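Malonyl CoA-acyl carrier protein transacylase (Burkholderia pseudomallei, PDB 3G87) probably transfers the malonyl group from malonyl-CoA to the holo acyl carrier protein, releasing free CoA. Local coordinates at residues A[27-30]-A[31-34]. Sequence-based numbering, arbitrary orientation.
Sequences DRFA and DLTA
Phe-29 and Leu-32 meet side by side at the start of helix 30-40, where a short N-capped junction joins it to helix 25-28 on the surface of the acyl transferase domain. Phe-29 holds the N-cap position. It is the first residue to leave helical backbone angles after helix 25-28, and it turns the chain into the next helix.

The two side chains point the same way. The Phe-29 ring meets Leu-32 through one ortho carbon, with CD2 at 4.1 Å from Leu-32 CD2. That methyl comes to the ring obliquely. Nearer the backbone, Phe-29 CB and Leu-32 CB are also 4.1 Å apart. With chi1 at -71°, Phe-29 CG sits beside its own N and the ring stays alongside the leucine. Arg-28 CG lies over one face of the Phe-29 ring, near its rim, 3.9 Å above the ring plane. The pair rests on helix 59-81, where Phe-29 touches Leu-72 and Leu-32 touches Tyr-75. Arg-28 reaches the same helix and forms salt bridges with Glu-79 and Asp-80.

The backbone opens the new helix with two i to i+4 bonds. Thr-33 N binds Phe-29 O at 2.9 Å in an almost straight bond, 177° at the hydrogen. Ala-34 N binds Ala-30 O at 3.0 Å and is more bent, at 157°.

Thr-33 is buried, and its CB sits 3.6 Å from Phe-29 O. With OG1 anti to the carbonyl carbon and beside the backbone N, the hydroxyl is turned back to Phe-26 O of the preceding helix and hydrogen-bonded to it. Thr-33 OG1 also lies 3.3 Å from Phe-29 O, without being bonded to it.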
loop_
_atom_site.group_PDB
_atom_site.type_symbol
_atom_site.label_atom_id
_atom_site.label_comp_id
_atom_site.label_asym_id
_atom_site.label_seq_id
_atom_site.Cartn_x
_atom_site.Cartn_y
_atom_site.Cartn_z
ATOM N N ASP A 27 -21.114 -10.984 -3.002
ATOM C CA ASP A 27 -22.036 -12.005 -3.487
ATOM C C ASP A 27 -21.762 -12.359 -4.951
ATOM O O ASP A 27 -21.938 -13.515 -5.319
ATOM C CB ASP A 27 -23.483 -11.511 -3.393
ATOM C CG ASP A 27 -24.004 -11.430 -1.962
ATOM O OD1 ASP A 27 -23.590 -12.214 -1.064
ATOM O OD2 ASP A 27 -24.868 -10.560 -1.768
ATOM N N ARG A 28 -21.360 -11.388 -5.789
ATOM C CA ARG A 28 -20.964 -11.716 -7.149
ATOM C C ARG A 28 -19.881 -12.768 -7.140
ATOM O O ARG A 28 -19.928 -13.698 -7.951
ATOM C CB ARG A 28 -20.470 -10.479 -7.913
ATOM C CG ARG A 28 -19.918 -10.810 -9.317
ATOM C CD ARG A 28 -19.386 -9.522 -10.022
ATOM N NE ARG A 28 -18.848 -9.860 -11.338
ATOM C CZ ARG A 28 -18.579 -8.986 -12.301
ATOM N NH1 ARG A 28 -18.776 -7.687 -12.093
ATOM N NH2 ARG A 28 -18.120 -9.420 -13.482
ATOM N N PHE A 29 -18.932 -12.638 -6.210
ATOM C CA PHE A 29 -17.791 -13.557 -6.096
ATOM C C PHE A 29 -17.977 -14.437 -4.873
ATOM O O PHE A 29 -17.083 -14.604 -4.053
ATOM C CB PHE A 29 -16.450 -12.783 -6.085
ATOM C CG PHE A 29 -16.112 -12.183 -7.435
ATOM C CD1 PHE A 29 -16.250 -10.837 -7.667
ATOM C CD2 PHE A 29 -15.733 -12.998 -8.511
ATOM C CE1 PHE A 29 -15.964 -10.277 -8.946
ATOM C CE2 PHE A 29 -15.495 -12.452 -9.782
ATOM C CZ PHE A 29 -15.614 -11.094 -9.992
ATOM N N ALA A 30 -19.160 -15.030 -4.786
ATOM C CA ALA A 30 -19.595 -15.732 -3.590
ATOM C C ALA A 30 -18.602 -16.800 -3.169
ATOM O O ALA A 30 -18.408 -16.989 -1.985
ATOM C CB ALA A 30 -20.958 -16.335 -3.812
ATOM N N ASP A 31 -17.988 -17.499 -4.126
ATOM C CA ASP A 31 -16.964 -18.525 -3.795
ATOM C C ASP A 31 -15.629 -17.940 -3.256
ATOM O O ASP A 31 -15.107 -18.442 -2.273
ATOM C CB ASP A 31 -16.660 -19.439 -4.970
ATOM C CG ASP A 31 -17.825 -20.391 -5.313
ATOM O OD1 ASP A 31 -18.952 -20.278 -4.730
ATOM O OD2 ASP A 31 -17.603 -21.240 -6.217
ATOM N N LEU A 32 -15.089 -16.893 -3.882
ATOM C CA LEU A 32 -13.927 -16.198 -3.346
ATOM C C LEU A 32 -14.265 -15.725 -1.931
ATOM O O LEU A 32 -13.512 -15.991 -1.000
ATOM C CB LEU A 32 -13.532 -15.027 -4.261
ATOM C CG LEU A 32 -12.481 -15.319 -5.339
ATOM C CD1 LEU A 32 -12.621 -16.699 -5.884
ATOM C CD2 LEU A 32 -12.454 -14.332 -6.486
ATOM N N THR A 33 -15.440 -15.105 -1.749
ATOM C CA THR A 33 -15.852 -14.661 -0.418
ATOM C C THR A 33 -15.847 -15.766 0.639
ATOM O O THR A 33 -15.291 -15.578 1.733
ATOM C CB THR A 33 -17.177 -13.945 -0.481
ATOM O OG1 THR A 33 -17.042 -12.813 -1.334
ATOM C CG2 THR A 33 -17.610 -13.452 0.876
ATOM N N ALA A 34 -16.416 -16.926 0.323
ATOM C CA ALA A 34 -16.405 -18.050 1.262
ATOM C C ALA A 34 -14.988 -18.527 1.503
ATOM O O ALA A 34 -14.673 -18.926 2.627
ATOM C CB ALA A 34 -17.266 -19.211 0.770
#